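PDB 7KCT: 2-oxoglutarate carboxylase small subunit from Hydrogenobacter thermophilus, which belongs to the biotin carboxylase family, contains an ATP-grasp fold, and binds ADP, bicarbonate and magnesium. Local coordinates for residues K132-P137 against V268-E273; E212-I217 against E283-E288; V229-E234 against Q259-G264; I249-L254 against N339-E344. One frame throughout, in Å; residues are numbered along the deposited sequence.

Contact 2 lies at the nucleotide site: it lines an ADP pocket and supplies a magnesium ligand. In the other three, the side chains of V136, E234 and A250 lie about 14, 13 and 13 Å from a bound ADP. Contacts 1 and 3 share helix 257-273, their centres about 13 Å apart. V136 CG1 of contact 1 packs on F284 CE2 of contact 2 at 3.8 Å. Contacts 2 and 3 use neighbouring strands of one antiparallel sheet and meet where I217 CG2 is 3.9 Å from E234 CG. Contact 4 lies in a separate antiparallel sheet; there S252 OG lies 2.7 Å from E234 OE1 of contact 3, a probable hydrogen bond, and the two centres are about 14 Å apart.

Contact 1 (K132-P137 against V268-E273); sequences KRAGVP and VKAAKE
A134 CB faces A270 CB at 3.9 Å, and V136 CG2 reaches the same A270 methyl at 4.0 Å, so the apolar part is small and built on methyl groups. With CG1 anti to the backbone N (chi1 -175°), V136 turns its other branch, CG2, to A270. M131 of helix 124-133 also packs on V136 and A270. The polar side chains meet the loop through contacts of a different kind. E273, extended beyond CG, lays its carboxylate over the A134 methyl, with OE1 3.3 Å and OE2 3.4 Å from A134 CB, so both oxygens bear on it about equally. K269 runs alongside with its aliphatic part, CE coming to 3.9 Å from A134 O. The K269 chain then bends at its last torsion (51°), and NZ makes a long salt bridge to E273 OE2, 3.6 Å away and one helical turn further on. Backbone bonding shapes the loop: G135, with positive phi (103°), closes helix 124-133 in a Schellman motif, and G135 N bonds K132 O at 3.0 Å. Two helices of the ATP-grasp domain thus meet end against flank. Contact between them rests on methyl packing and close van der Waals approach, while the charged ends of K269 and E273, both exposed residues, pair with each other.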
# COMPACT_ATOMS: atom_id res chain seq x y z
N LYS A 132 20.19 6.99 -32.80
CA LYS A 132 20.26 6.49 -34.18
C LYS A 132 21.58 5.76 -34.43
O LYS A 132 21.58 4.60 -34.85
CB LYS A 132 20.10 7.67 -35.15
CG LYS A 132 19.72 7.34 -36.62
CD LYS A 132 19.44 8.67 -37.39
CE LYS A 132 18.78 8.47 -38.76
NZ LYS A 132 18.60 9.76 -39.51
N ARG A 133 22.70 6.42 -34.15
CA ARG A 133 23.99 5.77 -34.35
C ARG A 133 24.14 4.53 -33.50
O ARG A 133 24.97 3.68 -33.83
CB ARG A 133 25.13 6.75 -34.06
CG ARG A 133 25.53 7.62 -35.24
CD ARG A 133 26.81 8.46 -35.00
NE ARG A 133 26.47 9.79 -34.50
CZ ARG A 133 26.73 10.24 -33.28
NH1 ARG A 133 27.38 9.48 -32.40
NH2 ARG A 133 26.35 11.46 -32.94
N ALA A 134 23.40 4.39 -32.39
CA ALA A 134 23.52 3.21 -31.53
C ALA A 134 22.58 2.08 -31.92
O ALA A 134 22.58 1.03 -31.28
CB ALA A 134 23.30 3.59 -30.06
N GLY A 135 21.79 2.26 -32.97
CA GLY A 135 20.89 1.22 -33.41
C GLY A 135 19.42 1.40 -33.06
O GLY A 135 18.61 0.55 -33.43
N VAL A 136 19.03 2.48 -32.38
CA VAL A 136 17.64 2.63 -31.93
C VAL A 136 16.82 3.30 -33.03
O VAL A 136 17.24 4.34 -33.55
CB VAL A 136 17.57 3.45 -30.63
CG1 VAL A 136 16.15 3.49 -30.10
CG2 VAL A 136 18.49 2.88 -29.58
N PRO A 137 15.66 2.76 -33.42
CA PRO A 137 14.84 3.47 -34.43
C PRO A 137 14.39 4.81 -33.89
O PRO A 137 14.16 4.97 -32.68
CB PRO A 137 13.66 2.51 -34.68
CG PRO A 137 13.64 1.58 -33.44
CD PRO A 137 15.08 1.47 -33.02
N VAL A 268 19.19 -0.98 -23.51
CA VAL A 268 20.36 -1.30 -22.69
C VAL A 268 21.63 -1.01 -23.48
O VAL A 268 22.49 -0.21 -23.05
CB VAL A 268 20.29 -2.77 -22.23
CG1 VAL A 268 21.65 -3.23 -21.62
CG2 VAL A 268 19.25 -2.94 -21.19
N LYS A 269 21.73 -1.57 -24.69
CA LYS A 269 22.91 -1.35 -25.54
C LYS A 269 23.21 0.12 -25.71
O LYS A 269 24.37 0.54 -25.63
CB LYS A 269 22.69 -1.99 -26.93
CG LYS A 269 23.89 -1.88 -27.90
CD LYS A 269 23.59 -2.47 -29.29
CE LYS A 269 24.67 -2.07 -30.29
NZ LYS A 269 26.04 -2.37 -29.76
N ALA A 270 22.20 0.93 -25.94
CA ALA A 270 22.47 2.34 -26.13
C ALA A 270 22.87 3.00 -24.81
O ALA A 270 23.68 3.93 -24.80
CB ALA A 270 21.26 3.00 -26.76
N ALA A 271 22.28 2.56 -23.69
CA ALA A 271 22.65 3.08 -22.37
C ALA A 271 24.11 2.79 -22.05
O ALA A 271 24.83 3.67 -21.56
CB ALA A 271 21.72 2.46 -21.32
N LYS A 272 24.54 1.56 -22.27
CA LYS A 272 25.95 1.22 -22.07
C LYS A 272 26.86 2.04 -22.98
O LYS A 272 27.93 2.47 -22.56
CB LYS A 272 26.17 -0.26 -22.32
CG LYS A 272 25.61 -1.17 -21.28
CD LYS A 272 25.58 -2.61 -21.78
CE LYS A 272 25.53 -3.61 -20.63
NZ LYS A 272 26.93 -3.98 -20.18
N GLU A 273 26.42 2.30 -24.21
CA GLU A 273 27.28 3.04 -25.15
C GLU A 273 27.58 4.44 -24.63
O GLU A 273 28.68 4.97 -24.85
CB GLU A 273 26.65 3.14 -26.54
CG GLU A 273 26.75 1.89 -27.41
CD GLU A 273 26.28 2.12 -28.86
OE1 GLU A 273 26.55 3.21 -29.44
OE2 GLU A 273 25.64 1.21 -29.41

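Contact 2 (E212-I217 against E283-E288); sequences ENPKHI and EFIADE. With MG (magnesium ion), chain E; ADP (adenosine-5'-diphosphate), chain C.
K215-I217 and E283-A286 run antiparallel, strand axes 4.8 Å apart and directions 149° apart, with reciprocal N-H to O bonds joining K215 to A286 and I217 to F284. H216 and I285 form the non-hydrogen-bonded pair between them and turn to the nucleotide side. The P214 ring stands beside I285, its CB 3.3 Å from I285 CG2, tighter than usual carbon contact. I285 CG1 lies 3.8 Å from ADP C5, and P214 CG is equally close to ADP C2, so both side chains pack against the adenine. These two central strands of the four-stranded ATP-grasp sheet therefore form part of the pocket wall. H216 extends with CG anti to its backbone N (chi1 -180°), bringing ND1 to the ribose O3'; that hydrogen bond is so short that its geometry is doubtful. The imidazole and the E283 carboxylate stand nearly perpendicular, planes 89° apart, with E283 CD at the ring edge, 3.5 Å from H216 NE2. E283 OE2 binds magnesium at 2.2 Å, alongside ADP oxygens, waters and E296, while K245 and Q302 hold OE1. On the reverse face I217 CG1 packs against A286 CB at 4.1 Å.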
# COMPACT_ATOMS: atom_id res chain seq x y z
N GLU A 212 0.23 9.88 -36.21
CA GLU A 212 -1.19 10.05 -35.88
C GLU A 212 -1.66 8.87 -35.01
O GLU A 212 -1.28 7.72 -35.22
CB GLU A 212 -2.04 10.14 -37.16
CG GLU A 212 -3.41 10.82 -37.02
CD GLU A 212 -3.34 12.33 -37.11
OE1 GLU A 212 -2.73 12.84 -38.08
OE2 GLU A 212 -3.92 13.01 -36.24
N ASN A 213 -2.47 9.18 -34.02
CA ASN A 213 -2.94 8.13 -33.12
C ASN A 213 -1.84 7.30 -32.44
O ASN A 213 -1.93 6.07 -32.38
CB ASN A 213 -3.85 7.17 -33.88
CG ASN A 213 -4.93 7.90 -34.65
OD1 ASN A 213 -5.69 8.70 -34.10
ND2 ASN A 213 -4.95 7.67 -35.95
N PRO A 214 -0.83 7.94 -31.88
CA PRO A 214 0.27 7.20 -31.28
C PRO A 214 -0.05 6.74 -29.86
O PRO A 214 -0.98 7.22 -29.21
CB PRO A 214 1.41 8.22 -31.28
CG PRO A 214 0.72 9.49 -31.11
CD PRO A 214 -0.68 9.39 -31.69
N LYS A 215 0.75 5.77 -29.39
CA LYS A 215 0.88 5.46 -27.97
C LYS A 215 2.24 5.95 -27.46
O LYS A 215 3.20 6.08 -28.22
CB LYS A 215 0.70 3.96 -27.75
CG LYS A 215 -0.75 3.46 -27.99
CD LYS A 215 -0.85 1.97 -27.67
CE LYS A 215 -2.18 1.60 -27.02
NZ LYS A 215 -2.33 2.15 -25.65
N HIS A 216 2.30 6.29 -26.17
CA HIS A 216 3.54 6.71 -25.53
C HIS A 216 4.03 5.53 -24.69
O HIS A 216 3.45 5.20 -23.65
CB HIS A 216 3.35 8.00 -24.75
CG HIS A 216 4.61 8.50 -24.07
ND1 HIS A 216 5.12 9.76 -24.28
CD2 HIS A 216 5.41 7.93 -23.14
CE1 HIS A 216 6.21 9.93 -23.55
NE2 HIS A 216 6.40 8.83 -22.84
N ILE A 217 5.10 4.90 -25.16
CA ILE A 217 5.68 3.70 -24.55
C ILE A 217 7.08 4.08 -24.07
O ILE A 217 7.87 4.63 -24.84
CB ILE A 217 5.73 2.53 -25.55
CG1 ILE A 217 4.33 2.19 -26.10
CG2 ILE A 217 6.38 1.36 -24.93
CD1 ILE A 217 3.36 1.76 -25.11
N GLU A 283 12.00 7.33 -23.92
CA GLU A 283 10.60 7.43 -24.30
C GLU A 283 10.51 7.21 -25.81
O GLU A 283 11.34 7.73 -26.57
CB GLU A 283 10.04 8.80 -23.91
CG GLU A 283 10.20 9.10 -22.39
CD GLU A 283 9.40 10.32 -21.90
OE1 GLU A 283 8.85 10.25 -20.78
OE2 GLU A 283 9.35 11.38 -22.58
N PHE A 284 9.51 6.39 -26.21
CA PHE A 284 9.18 6.01 -27.59
C PHE A 284 7.74 6.41 -27.91
O PHE A 284 6.88 6.45 -27.03
CB PHE A 284 9.26 4.51 -27.77
CG PHE A 284 10.61 3.97 -27.60
CD1 PHE A 284 11.12 3.76 -26.33
CD2 PHE A 284 11.39 3.66 -28.70
CE1 PHE A 284 12.36 3.24 -26.18
CE2 PHE A 284 12.64 3.14 -28.57
CZ PHE A 284 13.13 2.94 -27.31
N ILE A 285 7.47 6.71 -29.18
CA ILE A 285 6.13 6.78 -29.76
C ILE A 285 5.91 5.48 -30.53
O ILE A 285 6.79 5.04 -31.27
CB ILE A 285 6.00 7.99 -30.69
CG1 ILE A 285 6.02 9.32 -29.95
CG2 ILE A 285 4.71 7.90 -31.51
CD1 ILE A 285 4.87 9.48 -28.99
N ALA A 286 4.73 4.88 -30.40
CA ALA A 286 4.40 3.66 -31.11
C ALA A 286 3.34 3.97 -32.16
O ALA A 286 2.32 4.60 -31.85
CB ALA A 286 3.90 2.59 -30.15
N ASP A 287 3.56 3.51 -33.40
CA ASP A 287 2.59 3.80 -34.45
C ASP A 287 1.49 2.74 -34.46
O ASP A 287 1.50 1.80 -33.68
CB ASP A 287 3.25 3.87 -35.83
CG ASP A 287 3.79 2.53 -36.29
OD1 ASP A 287 3.48 1.48 -35.68
OD2 ASP A 287 4.54 2.52 -37.28
N GLU A 288 0.53 2.90 -35.39
CA GLU A 288 -0.62 2.00 -35.41
C GLU A 288 -0.19 0.56 -35.64
O GLU A 288 -0.73 -0.36 -35.01
CB GLU A 288 -1.62 2.47 -36.47
MG MG E . 8.70 13.45 -22.43
PB ADP C . 8.44 16.47 -23.23
O1B ADP C . 7.74 17.75 -22.94
O2B ADP C . 8.05 15.11 -22.71
O3B ADP C . 9.94 16.59 -23.39
PA ADP C . 8.29 14.74 -25.44
O1A ADP C . 8.37 13.46 -24.68
O2A ADP C . 9.00 14.80 -26.78
O3A ADP C . 8.08 16.23 -25.00
O5' ADP C . 6.62 14.37 -26.21
C5' ADP C . 5.49 15.00 -25.50
C4' ADP C . 4.33 14.15 -25.87
O4' ADP C . 3.96 14.65 -27.18
C3' ADP C . 4.68 12.72 -26.01
O3' ADP C . 4.33 12.00 -24.82
C2' ADP C . 3.66 12.34 -27.07
O2' ADP C . 2.28 12.32 -26.54
C1' ADP C . 3.65 13.52 -28.00
N9 ADP C . 4.64 13.37 -29.09
C8 ADP C . 6.02 13.61 -29.08
N7 ADP C . 6.57 13.37 -30.31
C5 ADP C . 5.51 12.93 -31.10
C6 ADP C . 5.43 12.53 -32.46
N6 ADP C . 6.55 12.51 -33.22
N1 ADP C . 4.25 12.11 -33.00
C2 ADP C . 3.19 12.18 -32.16
N3 ADP C . 3.11 12.55 -30.87
C4 ADP C . 4.31 12.93 -30.36
O HOH W 1 9.05 13.31 -20.09
O HOH W 2 6.89 12.96 -21.97

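Contact 3 (V229-E234 against Q259-G264); sequences VIHLGE and QREYYG
H231 and G264 make the tight part of the contact: the glycine CA sits over one face of the imidazole, offset toward its rim, as a CH-pi contact 3.9 Å from the centroid. The ring reaches the helix because H231 CG stands between its backbone N and carbonyl carbon (chi1 72°). Both ring nitrogens are used in the ring plane. ND1 accepts G233 N at 3.0 Å and NE2 donates to E261, which fixes the ring's rotation and is consistent with a neutral histidine. Also buried is the pair E234 and R260. Guanidinium and carboxylate are nearly coplanar, 17° apart, and R260 grips side-on: NE to OE2 at 2.8 Å and NH2 to OE1 at 3.1 Å, each on a syn lone pair. S252 OG holds E234 OE1 as well, and P251 and F338 pack on R260. The side toward solvent is looser. E261 is partly exposed and folds back through a bend at chi2 (-64°); its OE2 accepts the hydrogen bond from H231 NE2 at 3.2 Å, met from above the carboxylate plane. Helix 257-273 thereby lies across edge strand 229-236, a helix layered on the antiparallel sheet of an ATP-grasp domain.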
# COMPACT_ATOMS: atom_id res chain seq x y z
N VAL A 229 24.06 -2.76 -16.70
CA VAL A 229 22.83 -2.04 -17.00
C VAL A 229 21.74 -3.06 -17.32
O VAL A 229 21.96 -3.98 -18.12
CB VAL A 229 23.01 -1.07 -18.18
CG1 VAL A 229 21.74 -0.24 -18.40
CG2 VAL A 229 24.24 -0.18 -17.98
N ILE A 230 20.57 -2.89 -16.71
CA ILE A 230 19.39 -3.70 -17.00
C ILE A 230 18.23 -2.77 -17.37
O ILE A 230 18.27 -1.56 -17.14
CB ILE A 230 18.99 -4.62 -15.83
CG1 ILE A 230 18.61 -3.81 -14.59
CG2 ILE A 230 20.10 -5.62 -15.46
CD1 ILE A 230 18.11 -4.67 -13.43
N HIS A 231 17.20 -3.36 -17.97
CA HIS A 231 15.95 -2.66 -18.19
C HIS A 231 14.89 -3.26 -17.26
O HIS A 231 15.01 -4.41 -16.81
CB HIS A 231 15.49 -2.71 -19.67
CG HIS A 231 15.01 -4.04 -20.12
ND1 HIS A 231 13.76 -4.52 -19.79
CD2 HIS A 231 15.57 -4.97 -20.94
CE1 HIS A 231 13.60 -5.72 -20.31
NE2 HIS A 231 14.67 -6.00 -21.04
N LEU A 232 13.91 -2.44 -16.91
CA LEU A 232 12.81 -2.89 -16.07
C LEU A 232 11.52 -2.82 -16.87
O LEU A 232 10.47 -2.45 -16.36
CB LEU A 232 12.73 -2.09 -14.77
CG LEU A 232 13.97 -2.23 -13.87
CD1 LEU A 232 13.88 -1.29 -12.64
CD2 LEU A 232 14.16 -3.71 -13.44
N GLY A 233 11.58 -3.20 -18.15
CA GLY A 233 10.38 -3.24 -18.91
C GLY A 233 9.86 -1.85 -19.19
O GLY A 233 10.54 -0.84 -19.00
N GLU A 234 8.63 -1.81 -19.68
CA GLU A 234 8.07 -0.58 -20.20
C GLU A 234 6.79 -0.19 -19.47
O GLU A 234 6.23 -0.94 -18.68
CB GLU A 234 7.83 -0.71 -21.72
CG GLU A 234 6.54 -1.32 -22.16
CD GLU A 234 6.40 -2.77 -21.84
OE1 GLU A 234 5.33 -3.30 -22.19
OE2 GLU A 234 7.31 -3.39 -21.24
N GLN A 259 8.74 -8.68 -28.05
CA GLN A 259 9.08 -7.30 -28.34
C GLN A 259 9.62 -6.57 -27.11
O GLN A 259 10.47 -5.67 -27.24
CB GLN A 259 7.87 -6.55 -28.86
CG GLN A 259 7.18 -7.22 -30.02
CD GLN A 259 5.89 -6.53 -30.37
OE1 GLN A 259 4.83 -6.85 -29.82
NE2 GLN A 259 5.99 -5.49 -31.20
N ARG A 260 9.12 -6.93 -25.92
CA ARG A 260 9.63 -6.34 -24.68
C ARG A 260 11.13 -6.55 -24.58
O ARG A 260 11.89 -5.60 -24.38
CB ARG A 260 8.91 -6.95 -23.48
CG ARG A 260 9.31 -6.35 -22.09
CD ARG A 260 8.29 -6.74 -20.98
NE ARG A 260 6.98 -6.19 -21.31
CZ ARG A 260 5.91 -6.91 -21.64
NH1 ARG A 260 5.97 -8.23 -21.63
NH2 ARG A 260 4.77 -6.30 -21.97
N GLU A 261 11.59 -7.78 -24.77
CA GLU A 261 13.02 -8.05 -24.66
C GLU A 261 13.82 -7.51 -25.85
O GLU A 261 14.96 -7.08 -25.68
CB GLU A 261 13.23 -9.53 -24.49
CG GLU A 261 12.59 -10.06 -23.21
CD GLU A 261 13.22 -9.46 -21.93
OE1 GLU A 261 12.51 -9.38 -20.90
OE2 GLU A 261 14.41 -9.06 -21.95
N TYR A 262 13.23 -7.47 -27.05
CA TYR A 262 13.93 -6.90 -28.20
C TYR A 262 14.18 -5.41 -28.00
O TYR A 262 15.31 -4.93 -28.07
CB TYR A 262 13.14 -7.13 -29.49
CG TYR A 262 13.66 -6.32 -30.66
CD1 TYR A 262 14.77 -6.73 -31.38
CD2 TYR A 262 13.06 -5.14 -31.01
CE1 TYR A 262 15.27 -5.95 -32.45
CE2 TYR A 262 13.54 -4.37 -32.04
CZ TYR A 262 14.64 -4.79 -32.77
OH TYR A 262 15.09 -4.01 -33.81
N TYR A 263 13.10 -4.65 -27.77
CA TYR A 263 13.28 -3.22 -27.58
C TYR A 263 14.04 -2.93 -26.30
O TYR A 263 14.82 -1.98 -26.26
CB TYR A 263 11.93 -2.51 -27.55
CG TYR A 263 11.33 -2.32 -28.92
CD1 TYR A 263 11.92 -1.45 -29.83
CD2 TYR A 263 10.15 -2.97 -29.28
CE1 TYR A 263 11.37 -1.25 -31.08
CE2 TYR A 263 9.59 -2.77 -30.53
CZ TYR A 263 10.20 -1.90 -31.41
OH TYR A 263 9.65 -1.69 -32.64
N GLY A 264 13.87 -3.77 -25.28
CA GLY A 264 14.61 -3.59 -24.05
C GLY A 264 16.11 -3.82 -24.21
O GLY A 264 16.92 -3.11 -23.60

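Contact 4 (I249-L254 against N339-E344); sequences IAPSLL and NGYSIE
I249 and I343 form the apolar centre, lying side by side and pointing the same way, with I249 CG2 4.0 Å from I343 CG1 and equally far from I343 CG2. W404 of helix 404-417 packs on both. They are a non-hydrogen-bonded antiparallel pair where strand 244-250, from the ATP-grasp part of the chain, joins strand 341-351 of the seven-stranded antiparallel sheet. Next outward is the Y341 ring, whose CD2-CE2 side meets two side chains that cross it at about right angles. P251, after a cis peptide bond, brings CD to 3.9 Å from Y341 CD2. L253 CD2 comes closer, 3.4 Å from Y341 CE2; L253 CG stands anti to its carbonyl carbon (chi1 -54°), which helps bring CD2 over to the tyrosine. On the other face of the sheet, A250 and S342 both touch V307 of helix 305-312. Their backbones make the polar edge: A250 N bonds S342 O, and S342 N bonds A250 O, each at 3.0 Å. Each acceptor also receives a CA-H...O contact, S342 O from I249 CA at 3.3 Å and A250 O from Y341 CA. Beyond this edge the S342 hydroxyl, OG, is hydrogen-bonded to V399 O on strand 393-401.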
# COMPACT_ATOMS: atom_id res chain seq x y z
N ILE A 249 0.44 2.87 -16.98
CA ILE A 249 0.30 1.46 -16.66
C ILE A 249 1.59 0.72 -16.97
O ILE A 249 2.36 1.10 -17.86
CB ILE A 249 -0.88 0.79 -17.42
CG1 ILE A 249 -0.55 0.67 -18.90
CG2 ILE A 249 -2.18 1.64 -17.33
CD1 ILE A 249 -1.56 -0.12 -19.76
N ALA A 250 1.75 -0.43 -16.34
CA ALA A 250 2.89 -1.30 -16.57
C ALA A 250 2.44 -2.74 -16.39
O ALA A 250 1.62 -3.03 -15.50
CB ALA A 250 4.07 -1.01 -15.61
N PRO A 251 2.88 -3.66 -17.28
CA PRO A 251 3.59 -3.34 -18.54
C PRO A 251 2.60 -2.65 -19.48
O PRO A 251 1.43 -2.53 -19.12
CB PRO A 251 4.04 -4.72 -19.06
CG PRO A 251 2.97 -5.68 -18.51
CD PRO A 251 2.62 -5.10 -17.13
N SER A 252 3.03 -2.21 -20.65
CA SER A 252 2.08 -1.90 -21.71
C SER A 252 1.25 -3.14 -22.02
O SER A 252 1.68 -4.26 -21.76
CB SER A 252 2.83 -1.45 -22.97
OG SER A 252 3.26 -2.60 -23.73
N LEU A 253 0.05 -2.94 -22.56
CA LEU A 253 -0.69 -4.04 -23.18
C LEU A 253 -0.27 -4.27 -24.62
O LEU A 253 -0.59 -5.32 -25.19
CB LEU A 253 -2.19 -3.76 -23.15
CG LEU A 253 -2.73 -3.45 -21.74
CD1 LEU A 253 -4.09 -2.83 -21.82
CD2 LEU A 253 -2.75 -4.74 -20.90
N LEU A 254 0.42 -3.31 -25.22
CA LEU A 254 0.73 -3.40 -26.64
C LEU A 254 1.74 -4.51 -26.91
O LEU A 254 1.52 -5.38 -27.76
CB LEU A 254 1.25 -2.07 -27.15
CG LEU A 254 1.67 -1.99 -28.62
CD1 LEU A 254 0.48 -1.97 -29.57
CD2 LEU A 254 2.52 -0.77 -28.81
N ASN A 339 5.41 -9.32 -13.27
CA ASN A 339 4.33 -10.03 -12.60
C ASN A 339 3.12 -9.12 -12.54
O ASN A 339 3.13 -8.12 -11.82
CB ASN A 339 4.81 -10.45 -11.21
CG ASN A 339 3.73 -11.16 -10.39
OD1 ASN A 339 2.91 -11.88 -10.92
ND2 ASN A 339 3.80 -11.00 -9.08
N GLY A 340 2.08 -9.45 -13.32
CA GLY A 340 0.82 -8.76 -13.21
C GLY A 340 0.81 -7.38 -13.83
O GLY A 340 1.57 -7.04 -14.73
N TYR A 341 -0.10 -6.56 -13.31
CA TYR A 341 -0.41 -5.27 -13.90
C TYR A 341 -0.56 -4.23 -12.80
O TYR A 341 -1.13 -4.52 -11.76
CB TYR A 341 -1.71 -5.34 -14.70
CG TYR A 341 -1.63 -6.16 -15.95
CD1 TYR A 341 -1.89 -7.52 -15.92
CD2 TYR A 341 -1.27 -5.58 -17.15
CE1 TYR A 341 -1.80 -8.28 -17.07
CE2 TYR A 341 -1.16 -6.34 -18.31
CZ TYR A 341 -1.42 -7.68 -18.26
OH TYR A 341 -1.32 -8.44 -19.41
N SER A 342 -0.10 -3.01 -13.08
CA SER A 342 -0.13 -1.90 -12.15
C SER A 342 -0.55 -0.66 -12.90
O SER A 342 -0.16 -0.45 -14.05
CB SER A 342 1.25 -1.76 -11.49
OG SER A 342 1.32 -0.59 -10.68
N ILE A 343 -1.34 0.17 -12.24
CA ILE A 343 -1.85 1.40 -12.79
C ILE A 343 -1.60 2.49 -11.76
O ILE A 343 -1.81 2.28 -10.56
CB ILE A 343 -3.37 1.29 -13.09
CG1 ILE A 343 -3.70 0.10 -13.98
CG2 ILE A 343 -3.88 2.52 -13.80
CD1 ILE A 343 -5.23 -0.11 -14.21
N GLU A 344 -1.17 3.66 -12.24
CA GLU A 344 -0.99 4.85 -11.46
C GLU A 344 -1.87 5.96 -12.02
O GLU A 344 -1.86 6.23 -13.22
CB GLU A 344 0.49 5.31 -11.45
CG GLU A 344 0.68 6.78 -10.95
CD GLU A 344 2.15 7.21 -10.83
OE1 GLU A 344 2.67 8.05 -11.62
OE2 GLU A 344 2.80 6.72 -9.89